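Local coordinates for protein putative agmatine deiminase (Streptococcus mutans, PDB 2EWO) that probably catalyses the hydrolytic deimination of agmatine to N-carbamoylputrescine and ammonia, as an agmatine deiminase of the Porphyromonas-type peptidyl-arginine deiminase family, at residues Pro18-Met29 with His360-Ala368; Val175-Arg185 with Asp215-Ile223. One frame throughout, in Å; residues are numbered along the deposited sequence.

Contact 1 of 2, residues Pro18-Met29 with His360-Ala368; sequences PGEFEKQKQIWM and HCITQQQPA
Trp28 and Gln364 pair on neighbouring antiparallel strands. Trp28 N donates to Gln364 O at 2.6 Å and 166°; the return bond from Gln364 N is weak. Gln366 N donates to Gln26 O at 3.0 Å, nearly straight at 175°. Lys25 and Gln26 both face Gln366, a classic beta bulge. Past it the ladder ends with Ala368 N bonded to Lys23 O.

Side chains pack on both faces of this ladder. On one, Ile27 CG1 lies 3.7 Å from Gln365 CB, and Ile27 CG2 rests 3.9 Å from Thr363 CB. On the other, Gln366 CB sits in the plane of the Trp28 indole, at its edge, 3.8 Å from NE1. Beyond the ladder, Pro18 CG and Pro367 CG touch at 3.7 Å, their side chains crossing at about a right angle.

The chain of Glu20 is extended beyond CG (chi2 163°), which carries its carboxylate to the CE1 edge of the His360 ring; OE1 is 3.0 Å from CE1. Gln365 OE1 is bonded to Arg99, outside the two segments.

The pairing lays the chain's last strand, 364-367, on one near its start, bringing the two ends of the fold together. Strand 364-367 is the outermost of a mixed sheet within this chain. Strand 24-29 lies between it and strand 62-66. Helix 43-57 covers Ile27, Met29 and Ile362, while strand 312-314 packs on Ile27 and Thr363.

Contact 2 of 2, residues Val175-Arg185 with Asp215-Ile223; sequences VTEMCLLHPSR and DPYETNGHI
Asn220 lies against the His182 ring, its amide over one face. Asn220 CG is 3.6 Å from His182 CD2. A bond within its own segment helps hold the ring: Ser184 N donates to His182 ND1 at 3.3 Å and 171°, in the ring plane. Asn220 also meets a second flat group. Its amide stands at the edge of the Arg185 guanidinium, with the planes strongly inclined at 69°. Arg185 NE is salt-bridged to Glu161.

Sulfur and selenium make the next set of contacts. Cys179 SG, swung away from its own backbone N (chi1 168°), comes to the edge of the His222 imidazole, 3.6 Å from CD2. The preceding residue, selenomethionine Met178, also takes part. Its SE rests 3.7 Å from Gly221 CA, where no side chain intervenes, and its CE reaches Pro216 CA at 4.1 Å.

Near the strand end Thr176 and Ile223 pack together. Thr176 CG2 lies 3.7 Å from Ile223 CB, and Ile223 CD1 lies against the Val175 carbonyl, 3.6 Å from Val175 O. Thr176 OG1 donates to Gly221 O, though the place of that oxygen is less sure.

The arrangement is a strand ended by a short helix, 172-176 then 177-180, packed on the loop between strands 206-210 and 227-231. Trp123 meets the His222 ring. Strand 206-210 pairs with Val175, and helix 191-202 packs on Val175, Leu180 and Leu181.

Overall arrangement
The centres of the two contacts are about 23 Å apart, on opposite sides of the chain's centre. Their nearest atoms come within about 5 Å but do not touch. Contact 2 is nested in the chain loop closed by contact 1, which pairs an early strand with the last one. Contact 1 lies in the sheet of strands 24-29 and 364-367. Contact 2 sets a loop against the end of strand 172-176, which is in another sheet. His166 of strand 165-168 links them, meeting His360 of one and Ile223 of the other. Agmatine deiminases of this family probably share the alpha/beta propeller fold of the guanidine-modifying enzymes.

Contact 1 of 2, residues Pro18-Met29 with His360-Ala368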
loop_
_atom_site.group_PDB
_atom_site.type_symbol
_atom_site.label_atom_id
_atom_site.label_comp_id
_atom_site.label_asym_id
_atom_site.label_seq_id
_atom_site.Cartn_x
_atom_site.Cartn_y
_atom_site.Cartn_z
ATOM N N PRO A 18 8.750 29.920 19.638
ATOM C CA PRO A 18 8.051 30.542 20.761
ATOM C C PRO A 18 7.782 29.496 21.821
ATOM O O PRO A 18 7.665 28.318 21.501
ATOM C CB PRO A 18 6.766 31.019 20.118
ATOM C CG PRO A 18 6.441 29.849 19.249
ATOM C CD PRO A 18 7.786 29.594 18.569
ATOM N N GLY A 19 7.665 29.931 23.068
ATOM C CA GLY A 19 7.407 29.011 24.155
ATOM C C GLY A 19 6.158 28.173 23.977
ATOM O O GLY A 19 5.111 28.659 23.541
ATOM N N GLU A 20 6.271 26.901 24.336
ATOM C CA GLU A 20 5.162 25.964 24.218
ATOM C C GLU A 20 3.870 26.526 24.803
ATOM O O GLU A 20 2.775 26.267 24.296
ATOM C CB GLU A 20 5.525 24.652 24.913
ATOM C CG GLU A 20 4.610 23.489 24.556
ATOM C CD GLU A 20 5.212 22.130 24.915
ATOM O OE1 GLU A 20 6.316 21.806 24.395
ATOM O OE2 GLU A 20 4.573 21.392 25.713
ATOM N N PHE A 21 4.014 27.309 25.864
ATOM C CA PHE A 21 2.889 27.921 26.554
ATOM C C PHE A 21 2.227 29.073 25.803
ATOM O O PHE A 21 1.033 29.327 25.986
ATOM C CB PHE A 21 3.348 28.395 27.928
ATOM C CG PHE A 21 4.727 29.005 27.936
ATOM C CD1 PHE A 21 4.938 30.302 27.485
ATOM C CD2 PHE A 21 5.815 28.278 28.413
ATOM C CE1 PHE A 21 6.215 30.861 27.515
ATOM C CE2 PHE A 21 7.087 28.828 28.445
ATOM C CZ PHE A 21 7.290 30.118 27.996
ATOM N N GLU A 22 2.991 29.766 24.960
ATOM C CA GLU A 22 2.442 30.886 24.204
ATOM C C GLU A 22 1.172 30.487 23.453
ATOM O O GLU A 22 0.851 29.301 23.344
ATOM C CB GLU A 22 3.496 31.447 23.240
ATOM C CG GLU A 22 4.707 32.050 23.951
ATOM C CD GLU A 22 5.615 32.856 23.025
ATOM O OE1 GLU A 22 5.100 33.732 22.290
ATOM O OE2 GLU A 22 6.849 32.628 23.040
ATOM N N LYS A 23 0.443 31.485 22.954
ATOM C CA LYS A 23 -0.803 31.239 22.232
ATOM C C LYS A 23 -0.569 30.406 20.981
ATOM O O LYS A 23 0.392 30.617 20.225
ATOM C CB LYS A 23 -1.490 32.554 21.862
ATOM C CG LYS A 23 -2.850 32.383 21.172
ATOM C CD LYS A 23 -3.449 33.748 20.781
ATOM C CE LYS A 23 -4.717 33.639 19.939
ATOM N NZ LYS A 23 -5.165 34.984 19.468
ATOM N N GLN A 24 -1.475 29.462 20.766
ATOM C CA GLN A 24 -1.359 28.558 19.641
ATOM C C GLN A 24 -2.666 28.288 18.921
ATOM O O GLN A 24 -3.709 28.182 19.549
ATOM C CB GLN A 24 -0.751 27.242 20.122
ATOM C CG GLN A 24 -1.484 26.582 21.262
ATOM C CD GLN A 24 -0.677 25.466 21.883
ATOM O OE1 GLN A 24 0.436 25.681 22.375
ATOM N NE2 GLN A 24 -1.229 24.264 21.861
ATOM N N LYS A 25 -2.589 28.164 17.597
ATOM C CA LYS A 25 -3.748 27.912 16.752
ATOM C C LYS A 25 -4.368 26.526 16.870
ATOM O O LYS A 25 -5.589 26.403 16.834
ATOM C CB LYS A 25 -3.389 28.173 15.291
ATOM C CG LYS A 25 -4.484 27.767 14.313
ATOM C CD LYS A 25 -4.144 28.217 12.912
ATOM C CE LYS A 25 -5.213 27.837 11.914
ATOM N NZ LYS A 25 -4.995 28.574 10.629
ATOM N N GLN A 26 -3.547 25.484 16.999
ATOM C CA GLN A 26 -4.066 24.118 17.103
ATOM C C GLN A 26 -2.981 23.136 17.471
ATOM O O GLN A 26 -1.848 23.520 17.755
ATOM C CB GLN A 26 -4.659 23.678 15.770
ATOM C CG GLN A 26 -3.688 23.866 14.613
ATOM C CD GLN A 26 -4.222 23.362 13.292
ATOM O OE1 GLN A 26 -3.800 23.826 12.227
ATOM N NE2 GLN A 26 -5.143 22.399 13.346
ATOM N N ILE A 27 -3.342 21.861 17.453
ATOM C CA ILE A 27 -2.390 20.814 17.759
ATOM C C ILE A 27 -2.428 19.685 16.751
ATOM O O ILE A 27 -3.493 19.244 16.326
ATOM C CB ILE A 27 -2.623 20.226 19.149
ATOM C CG1 ILE A 27 -2.097 21.202 20.198
ATOM C CG2 ILE A 27 -1.919 18.872 19.280
ATOM C CD1 ILE A 27 -2.382 20.761 21.608
ATOM N N TRP A 28 -1.240 19.222 16.386
ATOM C CA TRP A 28 -1.083 18.136 15.437
ATOM C C TRP A 28 -0.721 16.845 16.151
ATOM O O TRP A 28 0.068 16.859 17.095
ATOM C CB TRP A 28 0.035 18.462 14.441
ATOM C CG TRP A 28 -0.232 19.663 13.577
ATOM C CD1 TRP A 28 0.037 20.977 13.872
ATOM C CD2 TRP A 28 -0.821 19.660 12.273
ATOM N NE1 TRP A 28 -0.347 21.788 12.830
ATOM C CE2 TRP A 28 -0.878 21.005 11.839
ATOM C CE3 TRP A 28 -1.306 18.650 11.428
ATOM C CZ2 TRP A 28 -1.401 21.365 10.606
ATOM C CZ3 TRP A 28 -1.825 19.011 10.201
ATOM C CH2 TRP A 28 -1.867 20.359 9.803
HETATM N N MSE A 29 -1.309 15.739 15.696
HETATM C CA MSE A 29 -1.011 14.415 16.236
HETATM C C MSE A 29 -1.313 13.292 15.226
HETATM O O MSE A 29 -2.292 13.349 14.479
HETATM C CB MSE A 29 -1.737 14.183 17.572
HETATM C CG MSE A 29 -3.261 14.357 17.591
HETATM SE SE MSE A 29 -4.060 14.030 19.399
HETATM C CE MSE A 29 -4.047 12.071 19.401
ATOM N N HIS A 360 2.955 14.108 25.396
ATOM C CA HIS A 360 3.815 15.120 24.765
ATOM C C HIS A 360 4.465 14.543 23.504
ATOM O O HIS A 360 4.490 15.183 22.445
ATOM C CB HIS A 360 4.918 15.551 25.738
ATOM C CG HIS A 360 5.675 16.800 25.275
ATOM N ND1 HIS A 360 5.016 17.964 24.894
ATOM C CD2 HIS A 360 7.005 17.057 25.138
ATOM C CE1 HIS A 360 5.925 18.859 24.549
ATOM N NE2 HIS A 360 7.115 18.334 24.689
ATOM N N CYS A 361 4.968 13.336 23.656
ATOM C CA CYS A 361 5.672 12.626 22.579
ATOM C C CYS A 361 4.757 12.347 21.370
ATOM O O CYS A 361 5.224 11.959 20.291
ATOM C CB CYS A 361 6.194 11.281 23.093
ATOM S SG CYS A 361 7.770 11.430 24.071
ATOM N N ILE A 362 3.448 12.548 21.533
ATOM C CA ILE A 362 2.486 12.245 20.441
ATOM C C ILE A 362 1.721 13.478 19.925
ATOM O O ILE A 362 0.767 13.357 19.141
ATOM C CB ILE A 362 1.428 11.237 20.896
ATOM C CG1 ILE A 362 0.489 11.791 21.969
ATOM C CG2 ILE A 362 2.029 9.962 21.484
ATOM C CD1 ILE A 362 -0.689 10.861 22.270
ATOM N N THR A 363 2.127 14.656 20.351
ATOM C CA THR A 363 1.487 15.902 19.888
ATOM C C THR A 363 2.538 16.884 19.392
ATOM O O THR A 363 3.743 16.670 19.566
ATOM C CB THR A 363 0.696 16.578 21.009
ATOM O OG1 THR A 363 1.555 16.877 22.097
ATOM C CG2 THR A 363 -0.448 15.716 21.542
ATOM N N GLN A 364 2.030 17.928 18.789
ATOM C CA GLN A 364 2.841 19.008 18.228
ATOM C C GLN A 364 1.923 20.188 17.957
ATOM O O GLN A 364 1.042 20.125 17.093
ATOM C CB GLN A 364 3.492 18.532 16.928
ATOM C CG GLN A 364 4.255 19.638 16.201
ATOM C CD GLN A 364 5.416 20.196 17.022
ATOM O OE1 GLN A 364 6.316 19.447 17.401
ATOM N NE2 GLN A 364 5.452 21.478 17.326
ATOM N N GLN A 365 2.135 21.246 18.706
ATOM C CA GLN A 365 1.288 22.434 18.592
ATOM C C GLN A 365 1.896 23.458 17.631
ATOM O O GLN A 365 3.126 23.566 17.503
ATOM C CB GLN A 365 1.078 23.058 19.972
ATOM C CG GLN A 365 2.161 24.058 20.363
ATOM C CD GLN A 365 3.536 23.413 20.550
ATOM O OE1 GLN A 365 3.628 22.202 20.736
ATOM N NE2 GLN A 365 4.621 24.161 20.508
ATOM N N GLN A 366 0.973 24.157 16.997
ATOM C CA GLN A 366 1.261 25.211 16.017
ATOM C C GLN A 366 0.895 26.573 16.628
ATOM O O GLN A 366 -0.276 26.830 16.951
ATOM C CB GLN A 366 0.436 24.946 14.753
ATOM C CG GLN A 366 0.443 26.106 13.758
ATOM C CD GLN A 366 -0.668 25.988 12.710
ATOM O OE1 GLN A 366 -0.829 26.882 11.881
ATOM N NE2 GLN A 366 -1.458 24.930 12.701
ATOM N N PRO A 367 1.869 27.482 16.832
ATOM C CA PRO A 367 1.601 28.805 17.408
ATOM C C PRO A 367 0.729 29.649 16.498
ATOM O O PRO A 367 1.054 29.779 15.281
ATOM C CB PRO A 367 2.966 29.446 17.500
ATOM C CG PRO A 367 3.982 28.470 16.926
ATOM C CD PRO A 367 3.272 27.222 16.496
ATOM N N ALA A 368 -0.336 30.222 17.064
ATOM C CA ALA A 368 -1.272 31.097 16.302
ATOM C C ALA A 368 -0.515 32.316 15.760
ATOM O O ALA A 368 0.655 32.545 16.101
ATOM C CB ALA A 368 -2.409 31.573 17.204
#

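Contact 2 of 2, residues Val175-Arg185 with Asp215-Ile223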
loop_
_atom_site.group_PDB
_atom_site.type_symbol
_atom_site.label_atom_id
_atom_site.label_comp_id
_atom_site.label_asym_id
_atom_site.label_seq_id
_atom_site.Cartn_x
_atom_site.Cartn_y
_atom_site.Cartn_z
ATOM N N VAL A 175 18.441 21.183 26.393
ATOM C CA VAL A 175 18.784 19.922 25.725
ATOM C C VAL A 175 19.385 18.931 26.725
ATOM O O VAL A 175 19.799 19.318 27.813
ATOM C CB VAL A 175 19.808 20.120 24.577
ATOM C CG1 VAL A 175 19.266 21.105 23.553
ATOM C CG2 VAL A 175 21.142 20.587 25.144
ATOM N N THR A 176 19.434 17.658 26.344
ATOM C CA THR A 176 19.967 16.599 27.199
ATOM C C THR A 176 21.182 15.938 26.516
ATOM O O THR A 176 21.013 15.089 25.650
ATOM C CB THR A 176 18.835 15.559 27.493
ATOM O OG1 THR A 176 19.401 14.326 27.944
ATOM C CG2 THR A 176 17.981 15.324 26.248
ATOM N N GLU A 177 22.401 16.320 26.902
ATOM C CA GLU A 177 23.610 15.778 26.260
ATOM C C GLU A 177 23.704 14.265 26.110
ATOM O O GLU A 177 24.359 13.778 25.191
ATOM C CB GLU A 177 24.867 16.298 26.962
ATOM C CG GLU A 177 24.886 16.057 28.456
ATOM C CD GLU A 177 25.910 16.917 29.185
ATOM O OE1 GLU A 177 26.942 17.303 28.567
ATOM O OE2 GLU A 177 25.668 17.192 30.390
HETATM N N MSE A 178 23.062 13.520 27.003
HETATM C CA MSE A 178 23.097 12.061 26.911
HETATM C C MSE A 178 22.394 11.579 25.627
HETATM O O MSE A 178 22.458 10.398 25.270
HETATM C CB MSE A 178 22.430 11.432 28.141
HETATM C CG MSE A 178 22.521 9.908 28.184
HETATM SE SE MSE A 178 20.779 9.025 28.209
HETATM C CE MSE A 178 20.925 8.129 29.939
ATOM N N CYS A 179 21.727 12.504 24.941
ATOM C CA CYS A 179 21.013 12.202 23.705
ATOM C C CYS A 179 21.597 12.946 22.511
ATOM O O CYS A 179 22.057 12.323 21.561
ATOM C CB CYS A 179 19.535 12.555 23.851
ATOM S SG CYS A 179 18.615 12.564 22.308
ATOM N N LEU A 180 21.593 14.274 22.553
ATOM C CA LEU A 180 22.121 15.053 21.439
ATOM C C LEU A 180 23.560 14.720 21.081
ATOM O O LEU A 180 23.999 15.001 19.968
ATOM C CB LEU A 180 22.029 16.550 21.731
ATOM C CG LEU A 180 20.669 17.173 22.053
ATOM C CD1 LEU A 180 20.679 18.576 21.495
ATOM C CD2 LEU A 180 19.506 16.377 21.460
ATOM N N LEU A 181 24.294 14.139 22.029
ATOM C CA LEU A 181 25.699 13.774 21.816
ATOM C C LEU A 181 25.875 12.295 21.514
ATOM O O LEU A 181 26.949 11.864 21.083
ATOM C CB LEU A 181 26.539 14.140 23.044
ATOM C CG LEU A 181 27.286 15.475 23.016
ATOM C CD1 LEU A 181 26.338 16.598 22.634
ATOM C CD2 LEU A 181 27.913 15.740 24.378
ATOM N N HIS A 182 24.814 11.525 21.746
ATOM C CA HIS A 182 24.824 10.089 21.497
ATOM C C HIS A 182 25.498 9.853 20.140
ATOM O O HIS A 182 25.339 10.648 19.216
ATOM C CB HIS A 182 23.381 9.560 21.496
ATOM C CG HIS A 182 23.266 8.087 21.751
ATOM N ND1 HIS A 182 23.650 7.137 20.830
ATOM C CD2 HIS A 182 22.805 7.403 22.825
ATOM C CE1 HIS A 182 23.429 5.931 21.324
ATOM N NE2 HIS A 182 22.917 6.065 22.534
ATOM N N PRO A 183 26.283 8.776 20.010
ATOM C CA PRO A 183 26.945 8.512 18.730
ATOM C C PRO A 183 25.973 8.289 17.559
ATOM O O PRO A 183 26.343 8.510 16.411
ATOM C CB PRO A 183 27.809 7.284 19.037
ATOM C CG PRO A 183 27.029 6.576 20.115
ATOM C CD PRO A 183 26.616 7.736 20.998
ATOM N N SER A 184 24.741 7.864 17.849
ATOM C CA SER A 184 23.749 7.621 16.795
ATOM C C SER A 184 22.962 8.883 16.490
ATOM O O SER A 184 21.797 8.821 16.113
ATOM C CB SER A 184 22.772 6.506 17.205
ATOM O OG SER A 184 21.962 6.875 18.307
ATOM N N ARG A 185 23.616 10.029 16.616
ATOM C CA ARG A 185 22.949 11.299 16.398
ATOM C C ARG A 185 24.003 12.393 16.243
ATOM O O ARG A 185 24.409 13.007 17.232
ATOM C CB ARG A 185 22.078 11.597 17.620
ATOM C CG ARG A 185 20.903 12.500 17.385
ATOM C CD ARG A 185 19.738 11.750 16.758
ATOM N NE ARG A 185 18.809 11.176 17.735
ATOM C CZ ARG A 185 19.094 10.173 18.557
ATOM N NH1 ARG A 185 20.291 9.607 18.544
ATOM N NH2 ARG A 185 18.168 9.730 19.392
ATOM N N ASP A 215 15.645 7.869 29.910
ATOM C CA ASP A 215 15.377 7.079 28.692
ATOM C C ASP A 215 16.673 6.436 28.192
ATOM O O ASP A 215 17.143 6.724 27.082
ATOM C CB ASP A 215 14.806 7.968 27.586
ATOM C CG ASP A 215 13.317 8.279 27.769
ATOM O OD1 ASP A 215 12.448 7.327 27.757
ATOM O OD2 ASP A 215 12.932 9.500 27.935
ATOM N N PRO A 216 17.348 5.642 29.069
ATOM C CA PRO A 216 18.636 4.977 28.821
ATOM C C PRO A 216 18.940 4.499 27.394
ATOM O O PRO A 216 19.930 4.927 26.789
ATOM C CB PRO A 216 18.621 3.820 29.821
ATOM C CG PRO A 216 17.887 4.418 30.985
ATOM C CD PRO A 216 16.730 5.123 30.305
ATOM N N TYR A 217 18.089 3.629 26.855
ATOM C CA TYR A 217 18.336 3.089 25.522
ATOM C C TYR A 217 17.232 3.172 24.455
ATOM O O TYR A 217 17.348 2.545 23.395
ATOM C CB TYR A 217 18.817 1.638 25.656
ATOM C CG TYR A 217 20.136 1.506 26.393
ATOM C CD1 TYR A 217 21.272 2.205 25.956
ATOM C CD2 TYR A 217 20.258 0.664 27.506
ATOM C CE1 TYR A 217 22.505 2.069 26.603
ATOM C CE2 TYR A 217 21.484 0.515 28.166
ATOM C CZ TYR A 217 22.607 1.217 27.709
ATOM O OH TYR A 217 23.825 1.039 28.340
ATOM N N GLU A 218 16.169 3.930 24.715
ATOM C CA GLU A 218 15.110 4.069 23.713
ATOM C C GLU A 218 15.264 5.396 22.973
ATOM O O GLU A 218 15.870 5.452 21.902
ATOM C CB GLU A 218 13.710 3.998 24.341
ATOM C CG GLU A 218 12.606 4.047 23.270
ATOM C CD GLU A 218 11.188 3.898 23.804
ATOM O OE1 GLU A 218 10.844 2.796 24.297
ATOM O OE2 GLU A 218 10.419 4.890 23.722
ATOM N N THR A 219 14.713 6.460 23.553
ATOM C CA THR A 219 14.798 7.783 22.957
ATOM C C THR A 219 16.211 8.314 23.182
ATOM O O THR A 219 16.606 9.338 22.621
ATOM C CB THR A 219 13.759 8.750 23.597
ATOM O OG1 THR A 219 14.121 9.033 24.956
ATOM C CG2 THR A 219 12.363 8.115 23.585
ATOM N N ASN A 220 16.971 7.586 23.998
ATOM C CA ASN A 220 18.345 7.940 24.339
ATOM C C ASN A 220 18.406 9.142 25.256
ATOM O O ASN A 220 19.259 10.019 25.107
ATOM C CB ASN A 220 19.164 8.218 23.083
ATOM C CG ASN A 220 19.322 6.993 22.226
ATOM O OD1 ASN A 220 19.589 5.906 22.742
ATOM N ND2 ASN A 220 19.157 7.154 20.914
ATOM N N GLY A 221 17.474 9.175 26.200
ATOM C CA GLY A 221 17.431 10.249 27.169
ATOM C C GLY A 221 16.939 11.609 26.714
ATOM O O GLY A 221 17.656 12.602 26.824
ATOM N N HIS A 222 15.716 11.667 26.205
ATOM C CA HIS A 222 15.147 12.939 25.782
ATOM C C HIS A 222 14.884 13.780 27.031
ATOM O O HIS A 222 14.697 13.238 28.126
ATOM C CB HIS A 222 13.832 12.710 25.043
ATOM C CG HIS A 222 13.993 12.439 23.580
ATOM N ND1 HIS A 222 12.918 12.198 22.751
ATOM C CD2 HIS A 222 15.091 12.411 22.790
ATOM C CE1 HIS A 222 13.349 12.035 21.513
ATOM N NE2 HIS A 222 14.665 12.161 21.510
ATOM N N ILE A 223 14.854 15.099 26.863
ATOM C CA ILE A 223 14.624 16.001 27.988
ATOM C C ILE A 223 13.139 16.229 28.279
ATOM O O ILE A 223 12.776 16.657 29.376
ATOM C CB ILE A 223 15.307 17.375 27.750
ATOM C CG1 ILE A 223 15.475 18.111 29.075
ATOM C CG2 ILE A 223 14.457 18.239 26.826
ATOM C CD1 ILE A 223 16.429 19.263 28.984
#